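Side-chain contacts in ribosomal-protein-S5-alanine N-acetyltransferase (Vibrio fischeri, PDB 3IGR), which probably transfers the acetyl group of acetyl-CoA to the N-terminal alanine of ribosomal protein uS5: residues S4-E8 and H9-R13; I89-F92 and P93-G97; G111-R114 and R115-V119; I121-M124 and F125-N129; K146-A150 and L151-K155. All blocks are in the same frame, centred on the assembly; numbering follows the deposited sequence. Where two conformers were deposited one is given.

Contact 1: residues S4-E8 and H9-R13; sequences SFEFE and HYQVR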
loop_
_atom_site.group_PDB
_atom_site.type_symbol
_atom_site.label_atom_id
_atom_site.label_comp_id
_atom_site.label_asym_id
_atom_site.label_seq_id
_atom_site.Cartn_x
_atom_site.Cartn_y
_atom_site.Cartn_z
ATOM N N SER A 4 19.446 -6.373 6.652
ATOM C CA SER A 4 19.447 -6.144 5.223
ATOM C C SER A 4 18.092 -6.450 4.614
ATOM O O SER A 4 17.518 -7.508 4.870
ATOM C CB SER A 4 20.509 -7.026 4.571
ATOM O OG SER A 4 20.991 -6.410 3.403
ATOM N N PHE A 5 17.574 -5.524 3.814
ATOM C CA PHE A 5 16.352 -5.795 3.078
ATOM C C PHE A 5 16.562 -5.596 1.586
ATOM O O PHE A 5 17.212 -4.644 1.149
ATOM C CB PHE A 5 15.174 -4.953 3.599
ATOM C CG PHE A 5 15.073 -4.923 5.099
ATOM C CD1 PHE A 5 14.373 -5.916 5.779
ATOM C CD2 PHE A 5 15.711 -3.923 5.838
ATOM C CE1 PHE A 5 14.279 -5.902 7.180
ATOM C CE2 PHE A 5 15.629 -3.910 7.248
ATOM C CZ PHE A 5 14.911 -4.896 7.906
ATOM N N GLU A 6 16.016 -6.512 0.802
ATOM C CA GLU A 6 16.161 -6.418 -0.637
ATOM C C GLU A 6 14.798 -6.460 -1.308
ATOM O O GLU A 6 13.909 -7.171 -0.866
ATOM C CB GLU A 6 17.098 -7.513 -1.151
ATOM C CG GLU A 6 18.586 -7.184 -0.891
ATOM C CD GLU A 6 19.536 -8.279 -1.340
ATOM O OE1 GLU A 6 19.128 -9.464 -1.339
ATOM O OE2 GLU A 6 20.701 -7.957 -1.695
ATOM N N PHE A 7 14.636 -5.644 -2.342
ATOM C CA PHE A 7 13.458 -5.684 -3.192
ATOM C C PHE A 7 13.902 -5.146 -4.538
ATOM O O PHE A 7 14.734 -4.227 -4.599
ATOM C CB PHE A 7 12.282 -4.872 -2.610
ATOM C CG PHE A 7 12.612 -3.422 -2.307
ATOM C CD1 PHE A 7 12.487 -2.441 -3.293
ATOM C CD2 PHE A 7 13.030 -3.039 -1.028
ATOM C CE1 PHE A 7 12.791 -1.101 -3.019
ATOM C CE2 PHE A 7 13.329 -1.697 -0.734
ATOM C CZ PHE A 7 13.214 -0.725 -1.734
ATOM N N GLU A 8 13.350 -5.732 -5.599
ATOM C CA GLU A 8 13.723 -5.405 -6.967
ATOM C C GLU A 8 15.244 -5.397 -7.119
ATOM O O GLU A 8 15.879 -6.378 -6.744
ATOM C CB GLU A 8 13.052 -4.108 -7.419
ATOM C CG GLU A 8 11.785 -4.387 -8.234
ATOM C CD GLU A 8 10.701 -3.372 -7.982
ATOM O OE1 GLU A 8 9.689 -3.396 -8.712
ATOM O OE2 GLU A 8 10.863 -2.542 -7.058
ATOM N N HIS A 9 15.824 -4.318 -7.648
ATOM C CA HIS A 9 17.291 -4.199 -7.720
ATOM C C HIS A 9 17.893 -3.285 -6.629
ATOM O O HIS A 9 18.971 -2.702 -6.798
ATOM C CB HIS A 9 17.759 -3.816 -9.135
ATOM C CG HIS A 9 17.163 -2.543 -9.658
ATOM N ND1 HIS A 9 15.978 -2.509 -10.366
ATOM C CD2 HIS A 9 17.605 -1.263 -9.604
ATOM C CE1 HIS A 9 15.711 -1.260 -10.711
ATOM N NE2 HIS A 9 16.684 -0.487 -10.264
ATOM N N TYR A 10 17.193 -3.192 -5.501
ATOM C CA TYR A 10 17.600 -2.345 -4.371
ATOM C C TYR A 10 17.900 -3.141 -3.101
ATOM O O TYR A 10 17.375 -4.242 -2.902
ATOM C CB TYR A 10 16.518 -1.304 -4.071
ATOM C CG TYR A 10 16.147 -0.479 -5.274
ATOM C CD1 TYR A 10 16.969 0.568 -5.698
ATOM C CD2 TYR A 10 15.003 -0.762 -6.023
ATOM C CE1 TYR A 10 16.652 1.321 -6.817
ATOM C CE2 TYR A 10 14.676 -0.002 -7.157
ATOM C CZ TYR A 10 15.510 1.040 -7.538
ATOM O OH TYR A 10 15.224 1.815 -8.642
ATOM N N GLN A 11 18.766 -2.578 -2.263
ATOM C CA GLN A 11 19.079 -3.132 -0.945
ATOM C C GLN A 11 19.048 -2.012 0.095
ATOM O O GLN A 11 19.639 -0.955 -0.122
ATOM C CB GLN A 11 20.469 -3.778 -0.938
ATOM C CG GLN A 11 20.906 -4.243 0.457
ATOM C CD GLN A 11 22.293 -4.844 0.487
ATOM O OE1 GLN A 11 23.061 -4.725 -0.472
ATOM N NE2 GLN A 11 22.629 -5.494 1.598
ATOM N N VAL A 12 18.336 -2.245 1.196
ATOM C CA VAL A 12 18.298 -1.326 2.331
ATOM C C VAL A 12 19.073 -2.016 3.438
ATOM O O VAL A 12 18.762 -3.152 3.820
ATOM C CB VAL A 12 16.853 -1.031 2.812
ATOM C CG1 VAL A 12 16.842 0.076 3.883
ATOM C CG2 VAL A 12 15.969 -0.638 1.637
ATOM N N ARG A 13 20.101 -1.341 3.938
ATOM C CA ARG A 13 20.986 -1.935 4.920
ATOM C C ARG A 13 21.558 -0.827 5.759
ATOM O O ARG A 13 21.431 0.346 5.408
ATOM C CB ARG A 13 22.108 -2.746 4.244
ATOM C CG ARG A 13 23.014 -1.952 3.301
ATOM C CD ARG A 13 24.354 -2.663 3.133
ATOM N NE ARG A 13 25.214 -2.058 2.113
ATOM C CZ ARG A 13 25.953 -0.963 2.291
ATOM N NH1 ARG A 13 25.949 -0.310 3.455
ATOM N NH2 ARG A 13 26.702 -0.514 1.293
#

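Contact 2: residues I89-F92 and P93-G97; sequences ITRF and PFHAG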
loop_
_atom_site.group_PDB
_atom_site.type_symbol
_atom_site.label_atom_id
_atom_site.label_comp_id
_atom_site.label_asym_id
_atom_site.label_seq_id
_atom_site.Cartn_x
_atom_site.Cartn_y
_atom_site.Cartn_z
ATOM N N ILE A 89 16.723 8.344 19.588
ATOM C CA ILE A 89 16.082 7.182 20.158
ATOM C C ILE A 89 16.133 7.226 21.690
ATOM O O ILE A 89 17.193 7.454 22.270
ATOM C CB ILE A 89 16.712 5.898 19.611
ATOM C CG1 ILE A 89 16.369 5.754 18.116
ATOM C CG2 ILE A 89 16.258 4.679 20.415
ATOM C CD1 ILE A 89 17.028 4.549 17.451
ATOM N N THR A 90 14.970 7.030 22.322
ATOM C CA THR A 90 14.879 6.937 23.773
ATOM C C THR A 90 14.225 5.611 24.131
ATOM O O THR A 90 13.275 5.187 23.477
ATOM C CB THR A 90 14.045 8.106 24.348
ATOM O OG1 THR A 90 14.604 9.342 23.898
ATOM C CG2 THR A 90 14.037 8.103 25.874
ATOM N N ARG A 91 14.742 4.958 25.166
ATOM C CA ARG A 91 14.164 3.729 25.654
ATOM C C ARG A 91 13.210 4.135 26.766
ATOM O O ARG A 91 12.508 5.132 26.598
ATOM C CB ARG A 91 15.273 2.754 26.086
ATOM C CG ARG A 91 16.244 2.449 24.945
ATOM C CD ARG A 91 15.472 1.849 23.752
ATOM N NE ARG A 91 16.350 1.548 22.621
ATOM C CZ ARG A 91 16.063 0.704 21.629
ATOM N NH1 ARG A 91 14.903 0.034 21.604
ATOM N NH2 ARG A 91 16.959 0.512 20.668
ATOM N N PHE A 92 13.137 3.388 27.872
ATOM C CA PHE A 92 12.233 3.783 28.956
ATOM C C PHE A 92 12.443 5.278 29.243
ATOM O O PHE A 92 13.585 5.714 29.344
ATOM C CB PHE A 92 12.471 2.945 30.223
ATOM C CG PHE A 92 11.651 3.403 31.408
ATOM C CD1 PHE A 92 10.337 2.971 31.574
ATOM C CD2 PHE A 92 12.190 4.293 32.345
ATOM C CE1 PHE A 92 9.557 3.417 32.680
ATOM C CE2 PHE A 92 11.431 4.732 33.452
ATOM C CZ PHE A 92 10.104 4.305 33.611
ATOM N N PRO A 93 11.362 6.063 29.416
ATOM C CA PRO A 93 9.949 5.683 29.461
ATOM C C PRO A 93 9.196 6.037 28.181
ATOM O O PRO A 93 7.954 6.089 28.210
ATOM C CB PRO A 93 9.421 6.555 30.594
ATOM C CG PRO A 93 10.186 7.873 30.385
ATOM C CD PRO A 93 11.569 7.441 29.929
ATOM N N PHE A 94 9.947 6.270 27.092
ATOM C CA PHE A 94 9.390 6.772 25.826
ATOM C C PHE A 94 9.331 5.685 24.763
ATOM O O PHE A 94 8.329 5.554 24.038
ATOM C CB PHE A 94 10.264 7.903 25.273
ATOM C CG PHE A 94 10.147 9.209 26.009
ATOM C CD1 PHE A 94 9.242 10.168 25.597
ATOM C CD2 PHE A 94 10.996 9.505 27.070
ATOM C CE1 PHE A 94 9.159 11.403 26.259
ATOM C CE2 PHE A 94 10.921 10.725 27.740
ATOM C CZ PHE A 94 10.002 11.673 27.331
ATOM N N HIS A 95 10.409 4.898 24.661
ATOM C CA HIS A 95 10.528 3.846 23.624
ATOM C C HIS A 95 10.173 4.407 22.231
ATOM O O HIS A 95 9.329 3.868 21.492
ATOM C CB HIS A 95 9.701 2.616 24.020
ATOM C CG HIS A 95 10.198 1.949 25.266
ATOM N ND1 HIS A 95 11.328 1.164 25.285
ATOM C CD2 HIS A 95 9.720 1.955 26.534
ATOM C CE1 HIS A 95 11.524 0.706 26.515
ATOM N NE2 HIS A 95 10.561 1.178 27.289
ATOM N N ALA A 96 10.851 5.498 21.878
ATOM C CA ALA A 96 10.502 6.277 20.684
ATOM C C ALA A 96 11.736 6.733 19.937
ATOM O O ALA A 96 12.853 6.760 20.487
ATOM C CB ALA A 96 9.680 7.492 21.077
ATOM N N GLY A 97 11.528 7.059 18.674
ATOM C CA GLY A 97 12.577 7.645 17.853
ATOM C C GLY A 97 12.016 8.423 16.685
ATOM O O GLY A 97 10.819 8.345 16.379
HETATM O O HOH W 1 12.904 9.883 21.713
HETATM O O HOH W 2 12.535 0.032 23.038
#

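Contact 3: residues G111-R114 and R115-V119; sequences GIMR and RAVNV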
loop_
_atom_site.group_PDB
_atom_site.type_symbol
_atom_site.label_atom_id
_atom_site.label_comp_id
_atom_site.label_asym_id
_atom_site.label_seq_id
_atom_site.Cartn_x
_atom_site.Cartn_y
_atom_site.Cartn_z
ATOM N N GLY A 111 7.954 4.531 -5.748
ATOM C CA GLY A 111 7.615 3.970 -4.443
ATOM C C GLY A 111 8.814 3.461 -3.649
ATOM O O GLY A 111 8.657 2.691 -2.694
ATOM N N ILE A 112 10.018 3.876 -4.032
ATOM C CA ILE A 112 11.214 3.340 -3.382
ATOM C C ILE A 112 11.251 3.812 -1.924
ATOM O O ILE A 112 11.612 3.048 -1.034
ATOM C CB ILE A 112 12.513 3.718 -4.137
ATOM C CG1 ILE A 112 12.547 3.040 -5.522
ATOM C CG2 ILE A 112 13.759 3.347 -3.335
ATOM C CD1 ILE A 112 13.455 3.719 -6.495
HETATM N N MSE A 113 10.863 5.064 -1.688
HETATM C CA MSE A 113 10.939 5.634 -0.359
HETATM C C MSE A 113 9.951 4.936 0.578
HETATM O O MSE A 113 10.293 4.586 1.707
HETATM C CB MSE A 113 10.674 7.137 -0.408
HETATM C CG MSE A 113 11.070 7.863 0.866
HETATM SE SE MSE A 113 12.988 8.272 0.937
HETATM C CE MSE A 113 13.778 6.515 1.348
ATOM N N ARG A 114 8.720 4.769 0.110
ATOM C CA ARG A 114 7.686 4.071 0.861
ATOM C C ARG A 114 8.139 2.669 1.296
ATOM O O ARG A 114 8.036 2.325 2.485
ATOM C CB ARG A 114 6.402 3.983 0.034
ATOM C CG ARG A 114 5.230 3.369 0.787
ATOM C CD ARG A 114 4.121 2.954 -0.165
ATOM N NE ARG A 114 4.540 1.878 -1.064
ATOM C CZ ARG A 114 4.576 1.971 -2.389
ATOM N NH1 ARG A 114 4.202 3.083 -2.993
ATOM N NH2 ARG A 114 4.965 0.943 -3.108
ATOM N N ARG A 115 8.657 1.879 0.356
ATOM C CA ARG A 115 9.157 0.532 0.675
ATOM C C ARG A 115 10.325 0.541 1.643
ATOM O O ARG A 115 10.360 -0.268 2.575
ATOM C CB ARG A 115 9.556 -0.262 -0.586
ATOM C CG ARG A 115 8.454 -0.485 -1.613
ATOM C CD ARG A 115 8.924 -1.478 -2.727
ATOM N NE ARG A 115 8.964 -2.872 -2.249
ATOM C CZ ARG A 115 9.006 -3.953 -3.038
ATOM N NH1 ARG A 115 9.041 -3.832 -4.355
ATOM N NH2 ARG A 115 9.018 -5.169 -2.510
ATOM N N ALA A 116 11.290 1.441 1.418
ATOM C CA ALA A 116 12.467 1.555 2.293
ATOM C C ALA A 116 12.089 1.891 3.736
ATOM O O ALA A 116 12.600 1.282 4.686
ATOM C CB ALA A 116 13.472 2.595 1.726
ATOM N N VAL A 117 11.179 2.847 3.895
ATOM C CA VAL A 117 10.734 3.292 5.218
ATOM C C VAL A 117 9.852 2.226 5.867
ATOM O O VAL A 117 9.981 1.970 7.059
ATOM C CB VAL A 117 9.963 4.627 5.165
ATOM C CG1 VAL A 117 9.409 4.999 6.535
ATOM C CG2 VAL A 117 10.859 5.774 4.651
ATOM N N ASN A 118 8.952 1.612 5.088
ATOM C CA ASN A 118 8.076 0.559 5.612
ATOM C C ASN A 118 8.836 -0.617 6.202
ATOM O O ASN A 118 8.472 -1.136 7.266
ATOM C CB ASN A 118 7.145 0.020 4.531
ATOM C CG ASN A 118 5.994 -0.773 5.105
ATOM O OD1 ASN A 118 5.775 -0.787 6.313
ATOM N ND2 ASN A 118 5.236 -1.424 4.236
ATOM N N VAL A 119 9.870 -1.053 5.487
ATOM C CA VAL A 119 10.557 -2.272 5.867
ATOM C C VAL A 119 11.426 -2.004 7.099
ATOM O O VAL A 119 11.531 -2.846 7.984
ATOM C CB VAL A 119 11.310 -2.891 4.679
ATOM C CG1 VAL A 119 12.623 -2.141 4.362
ATOM C CG2 VAL A 119 11.516 -4.362 4.908
#

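Contact 4: residues I121-M124 and F125-N129; sequences IDWM and FKAQN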
loop_
_atom_site.group_PDB
_atom_site.type_symbol
_atom_site.label_atom_id
_atom_site.label_comp_id
_atom_site.label_asym_id
_atom_site.label_seq_id
_atom_site.Cartn_x
_atom_site.Cartn_y
_atom_site.Cartn_z
ATOM N N ILE A 121 10.792 0.601 9.394
ATOM C CA ILE A 121 9.876 0.836 10.522
ATOM C C ILE A 121 9.478 -0.510 11.124
ATOM O O ILE A 121 9.451 -0.690 12.352
ATOM C CB ILE A 121 8.576 1.596 10.125
ATOM C CG1 ILE A 121 8.749 3.098 10.214
ATOM C CG2 ILE A 121 7.480 1.388 11.139
ATOM C CD1 ILE A 121 9.676 3.682 9.277
ATOM N N ASP A 122 9.153 -1.453 10.252
ATOM C CA ASP A 122 8.756 -2.774 10.683
ATOM C C ASP A 122 9.837 -3.427 11.541
ATOM O O ASP A 122 9.546 -4.088 12.557
ATOM C CB ASP A 122 8.529 -3.629 9.450
ATOM C CG ASP A 122 7.222 -4.301 9.475
ATOM O OD1 ASP A 122 6.286 -3.737 8.857
ATOM O OD2 ASP A 122 7.117 -5.372 10.120
ATOM N N TRP A 123 11.084 -3.258 11.111
ATOM C CA TRP A 123 12.216 -3.760 11.872
ATOM C C TRP A 123 12.411 -3.001 13.208
ATOM O O TRP A 123 12.726 -3.604 14.224
ATOM C CB TRP A 123 13.474 -3.740 11.007
ATOM C CG TRP A 123 14.663 -4.353 11.667
ATOM C CD1 TRP A 123 14.987 -5.691 11.722
ATOM C CD2 TRP A 123 15.710 -3.656 12.340
ATOM N NE1 TRP A 123 16.166 -5.860 12.407
ATOM C CE2 TRP A 123 16.635 -4.630 12.795
ATOM C CE3 TRP A 123 15.965 -2.301 12.600
ATOM C CZ2 TRP A 123 17.789 -4.291 13.508
ATOM C CZ3 TRP A 123 17.132 -1.963 13.300
ATOM C CH2 TRP A 123 18.016 -2.959 13.752
HETATM N N MSE A 124 12.214 -1.685 13.204
HETATM C CA MSE A 124 12.356 -0.898 14.431
HETATM C C MSE A 124 11.323 -1.335 15.495
HETATM O O MSE A 124 11.603 -1.326 16.704
HETATM C CB MSE A 124 12.229 0.594 14.135
HETATM C CG MSE A 124 13.353 1.147 13.239
HETATM SE SE MSE A 124 15.074 1.036 14.168
HETATM C CE MSE A 124 14.733 2.248 15.629
ATOM N N PHE A 125 10.147 -1.738 15.022
ATOM C CA PHE A 125 9.057 -2.155 15.888
ATOM C C PHE A 125 9.309 -3.583 16.395
ATOM O O PHE A 125 9.252 -3.854 17.610
ATOM C CB PHE A 125 7.736 -2.104 15.112
ATOM C CG PHE A 125 7.076 -0.739 15.070
ATOM C CD1 PHE A 125 7.616 0.363 15.740
ATOM C CD2 PHE A 125 5.854 -0.582 14.410
ATOM C CE1 PHE A 125 6.968 1.608 15.717
ATOM C CE2 PHE A 125 5.196 0.662 14.380
ATOM C CZ PHE A 125 5.759 1.756 15.031
ATOM N N LYS A 126 9.582 -4.480 15.454
ATOM C CA LYS A 126 9.685 -5.903 15.729
ATOM C C LYS A 126 11.028 -6.295 16.331
ATOM O O LYS A 126 11.049 -6.979 17.332
ATOM C CB LYS A 126 9.353 -6.745 14.487
ATOM C CG LYS A 126 7.862 -6.662 14.106
ATOM C CD LYS A 126 7.501 -7.437 12.829
ATOM C CE LYS A 126 5.984 -7.328 12.562
ATOM N NZ LYS A 126 5.620 -7.417 11.118
ATOM N N ALA A 127 12.140 -5.876 15.729
ATOM C CA ALA A 127 13.462 -6.252 16.244
ATOM C C ALA A 127 14.000 -5.279 17.285
ATOM O O ALA A 127 14.741 -5.685 18.163
ATOM C CB ALA A 127 14.459 -6.416 15.126
ATOM N N GLN A 128 13.654 -3.999 17.194
ATOM C CA GLN A 128 14.119 -3.042 18.208
ATOM C C GLN A 128 13.076 -2.686 19.263
ATOM O O GLN A 128 13.369 -1.911 20.161
ATOM C CB GLN A 128 14.699 -1.774 17.577
ATOM C CG GLN A 128 16.021 -1.979 16.827
ATOM C CD GLN A 128 17.199 -2.273 17.738
ATOM O OE1 GLN A 128 17.271 -1.789 18.855
ATOM N NE2 GLN A 128 18.136 -3.069 17.251
ATOM N N ASN A 129 11.878 -3.260 19.170
ATOM C CA ASN A 129 10.831 -3.023 20.174
ATOM C C ASN A 129 10.610 -1.529 20.480
ATOM O O ASN A 129 10.488 -1.126 21.635
ATOM C CB ASN A 129 11.118 -3.832 21.461
ATOM C CG ASN A 129 9.892 -3.941 22.370
ATOM O OD1 ASN A 129 8.768 -4.181 21.893
ATOM N ND2 ASN A 129 10.098 -3.764 23.685
#

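Contact 5: residues K146-A150 and L151-K155; sequences KVLAA and LGFVK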
loop_
_atom_site.group_PDB
_atom_site.type_symbol
_atom_site.label_atom_id
_atom_site.label_comp_id
_atom_site.label_asym_id
_atom_site.label_seq_id
_atom_site.Cartn_x
_atom_site.Cartn_y
_atom_site.Cartn_z
ATOM N N LYS A 146 2.551 11.846 1.353
ATOM C CA LYS A 146 1.971 10.626 0.778
ATOM C C LYS A 146 2.661 9.356 1.245
ATOM O O LYS A 146 2.002 8.349 1.494
ATOM C CB LYS A 146 1.892 10.705 -0.746
ATOM C CG LYS A 146 0.529 11.223 -1.261
ATOM C CD LYS A 146 -0.021 12.404 -0.406
ATOM C CE LYS A 146 -0.839 11.926 0.817
ATOM N NZ LYS A 146 -1.080 13.002 1.819
ATOM N N VAL A 147 3.980 9.417 1.395
ATOM C CA VAL A 147 4.726 8.319 1.969
ATOM C C VAL A 147 4.163 7.994 3.357
ATOM O O VAL A 147 3.742 6.866 3.607
ATOM C CB VAL A 147 6.240 8.639 2.066
ATOM C CG1 VAL A 147 6.933 7.679 3.037
ATOM C CG2 VAL A 147 6.884 8.578 0.684
ATOM N N LEU A 148 4.147 8.993 4.237
ATOM C CA LEU A 148 3.693 8.813 5.617
ATOM C C LEU A 148 2.254 8.311 5.689
ATOM O O LEU A 148 1.954 7.396 6.460
ATOM C CB LEU A 148 3.875 10.102 6.431
ATOM C CG LEU A 148 5.335 10.537 6.631
ATOM C CD1 LEU A 148 5.423 11.902 7.290
ATOM C CD2 LEU A 148 6.108 9.524 7.443
ATOM N N ALA A 149 1.373 8.888 4.877
ATOM C CA ALA A 149 -0.016 8.439 4.834
ATOM C C ALA A 149 -0.093 6.971 4.423
ATOM O O ALA A 149 -0.857 6.186 5.008
ATOM C CB ALA A 149 -0.842 9.308 3.866
ATOM N N ALA A 150 0.707 6.588 3.429
ATOM C CA ALA A 150 0.651 5.227 2.897
ATOM C C ALA A 150 1.118 4.194 3.934
ATOM O O ALA A 150 0.731 3.014 3.872
ATOM C CB ALA A 150 1.469 5.108 1.615
ATOM N N LEU A 151 1.935 4.652 4.880
ATOM C CA LEU A 151 2.524 3.790 5.895
ATOM C C LEU A 151 1.756 3.811 7.203
ATOM O O LEU A 151 2.182 3.210 8.196
ATOM C CB LEU A 151 3.983 4.197 6.111
ATOM C CG LEU A 151 4.835 3.907 4.871
ATOM C CD1 LEU A 151 6.273 4.286 5.143
ATOM C CD2 LEU A 151 4.733 2.441 4.515
ATOM N N GLY A 152 0.621 4.502 7.198
ATOM C CA GLY A 152 -0.259 4.552 8.352
ATOM C C GLY A 152 0.154 5.448 9.504
ATOM O O GLY A 152 -0.304 5.228 10.621
ATOM N N PHE A 153 1.028 6.434 9.255
ATOM C CA PHE A 153 1.341 7.480 10.253
ATOM C C PHE A 153 0.124 8.358 10.460
ATOM O O PHE A 153 -0.578 8.667 9.509
ATOM C CB PHE A 153 2.525 8.338 9.817
ATOM C CG PHE A 153 3.860 7.671 10.020
ATOM C CD1 PHE A 153 4.260 6.616 9.208
ATOM C CD2 PHE A 153 4.722 8.113 11.017
ATOM C CE1 PHE A 153 5.498 5.997 9.389
ATOM C CE2 PHE A 153 5.966 7.492 11.222
ATOM C CZ PHE A 153 6.364 6.444 10.404
ATOM N N VAL A 154 -0.143 8.717 11.712
ATOM C CA VAL A 154 -1.334 9.486 12.061
ATOM C C VAL A 154 -0.889 10.895 12.448
ATOM O O VAL A 154 0.024 11.055 13.273
ATOM C CB VAL A 154 -2.100 8.805 13.233
ATOM C CG1 VAL A 154 -3.294 9.674 13.727
ATOM C CG2 VAL A 154 -2.605 7.437 12.797
ATOM N N LYS A 155 -1.509 11.906 11.841
ATOM C CA LYS A 155 -1.245 13.299 12.203
ATOM C C LYS A 155 -1.586 13.548 13.682
ATOM O O LYS A 155 -2.696 13.261 14.121
ATOM C CB LYS A 155 -2.044 14.259 11.295
ATOM C CG LYS A 155 -1.867 15.752 11.650
ATOM C CD LYS A 155 -2.751 16.671 10.783
ATOM C CE LYS A 155 -2.688 18.103 11.281
ATOM N NZ LYS A 155 -3.290 19.070 10.304
#

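Contact 1: residues S4-E8 and H9-R13
Ser4 opens this antiparallel hairpin by receiving, on OG, a 2.6 Å hydrogen bond from Gln11 NE2, with the hydroxyl oxygen close to the amide plane of the glutamine. Gln11 spans that diagonal because its CG stands anti to the backbone N (chi1 174°) and the chain runs on extended. Phe5 is tied to Val12 by two backbone bonds, Phe5 N to Val12 O at 2.7 Å and the return bond from Val12 N. Glu6, on the same face as Gln11, lays its CG 3.9 Å from Gln11 CB, while its carboxylate turns to a salt bridge with Lys75. Phe7 folds back toward the partner strand: Tyr10 CB sits over one face of its ring, 4.2 Å from the centroid, and Phe7 CE2 meets Val12 CG2 at 3.7 Å. The two aromatic planes are inclined by 42°, neither stacked nor perpendicular. Glu8 and His9 form the tip of a type II' turn, closed by Tyr10 N bonding to Phe7 O at 2.8 Å. The face carrying Phe5, Phe7, Tyr10 and Val12 packs on helix 112-126, and strand 10-14 continues the sheet into strand 68-74.

Contact 2: residues I89-F92 and P93-G97
Phe92 and Pro93, joined by a cis peptide bond, cross at about a right angle, and Pro93 CB lies over the centre of the phenyl ring, 3.6 Å from its centroid, in a CH-pi contact. His95 instead lays one ring face against the backbone of the opposite arm: Arg91 C sits over its centre and Phe92 N, 3.4 Å from His95 CE1, nearer the rim. In one of the two Phe94 conformers, Thr90 CG2 comes near the phenyl ring. Thr90 pairs with Ala96 through two backbone bonds, and with His95 also facing Thr90 the hairpin contains a G1 beta bulge. Arg91 O is gripped twice, by Phe94 N at 2.8 Å and by His95 N at 2.9 Å, the latter donor standing well above the carbonyl plane. Arg91 NH1 also hydrogen-bonds to Gln128 O. One water bridges Arg91 NH1 and His95 ND1, linking guanidinium and imidazole without direct contact, and the nearby positive charge would probably disfavour protonation of the histidine.

Contact 3: residues G111-R114 and R115-V119
Arg114 arches its guanidinium over the carbonyl of Gly111, whose O lies over the centre of the planar group, 4.1 Å above it. The bend at chi3 (65°) turns the end of the chain back toward the start of the helix. Arg115 CG comes within 4.1 Å of Arg114 NH2 and within 3.4 Å of Gly111 O, so the same carbonyl is flanked by both arginine side chains while it accepts the 3.2 Å bond from Arg115 N. The two guanidinium planes are inclined by only 18°, yet their charged nitrogens remain apart. Gly111 is the N-cap, with positive phi, and the i to i+4 bonds run on through Ala116 N to Ile112 O, Val117 N to Met113 O and Asn118 N to Arg114 O. On another flank Met113, a selenomethionine, curls at chi2 and chi3, bringing its CE to 4.0 Å from Ala116 CB, with CG 4.3 Å from Val117 CG2. Polar ends reach outward: Arg114 NH2 bonds to Asn76 OD1 of the second subunit, and Arg115 NH1 makes a weak bond to Asn76 O of that subunit. Ile112, Met113, Ala116 and Val117 pack on strands 79-90 and 96-103, Arg115 and Val119 touch strand 4-7, and the helix forms the crossover of the beta-alpha-beta unit between strands 96-103 and 132-137.

Contact 4: residues I121-M124 and F125-N129
Trp123 and Ala127 meet face to methyl where helix 112-126, the helix of a beta-alpha-beta unit in this GNAT fold, runs out. From CB the tryptophan leaves with CG anti to the backbone N (chi1 -175°), which swings the indole along the helix toward its C-terminal end. CG and CD1 lie under Ala127 CB, CD1 at 3.5 Å; NE1 follows at 3.3 Å, the methyl standing over the five-membered ring in a CH-pi contact. Farther out, Gln128 CG stands over the six-membered ring in a second CH-pi contact, 3.7 Å from Trp123 CZ3, and at the far end CH2 reaches Gln128 NE2. The Gln128 amide is inclined by 52° to the indole, and its NE2 hydrogen-bonds to Asn65 OD1. Phe68 meets the indole edge-to-face. At its own backbone Trp123 O takes two donors, Ala127 N at 2.8 Å and Gln128 N at 3.1 Å, as the helical pattern gives way before Asn129, which has positive phi. Ile121 CG2 rests over a face of the Phe125 ring, offset toward its rim. Asp122 and Lys126 run alongside each other, and the lysine NZ meets Asp122 OD2 nearly along its C-O axis in a 2.7 Å salt bridge.

Contact 5: residues K146-A150 and L151-K155
Leu148 serves Phe153 twice, by its carbonyl and by its side chain. Leu148 O accepts Phe153 N at 3.1 Å and Leu151 N at 3.2 Å, the two donors arriving from opposite faces of the carbonyl plane. Leu151 N also makes a weak bond to Val147 O, so its hydrogen is shared between two carbonyls. Ala149 O is satisfied by Gly152 N at 3.1 Å, a donor well above the carbonyl plane, while Leu151 O receives Lys177 NZ from strand 168-178. Leu148 CD2 stands over the centre of the Phe153 ring, 3.8 Å from its centroid, and Leu151 CB lies at the edge of that ring, in its plane. Val147 and Leu151 point the same way, with CG1 and CD1 4.0 Å apart, and Leu151 goes on to pack against helix 112-126. Gly152, with positive phi, is the C' residue of a Schellman motif: its 6-to-1 and 5-to-2 bonds end helix 142-150 and turn the chain into strand 154-162.

Overall arrangement
The contacts follow one another along the chain without overlap, and all five belong to one GNAT fold built on a mixed sheet. Contacts 1 and 2 are hairpins of that sheet, their centres about 27 Å apart. Contacts 3 and 4, with centres about 15 Å apart, occupy the start and end of one helix, 112-126. This helix connects the rest: contact 1 packs on its first turns, its centre about 10 Å from that of contact 3, and Phe5 reaches contact 4 at Trp123. Contact 2 joins contact 4 through Arg91 and Gln128. Contact 5, the end of helix 142-150, sets Leu151 against contact 3. The second subunit meets contacts 1 and 3, placing that end of the helix at the dimer interface.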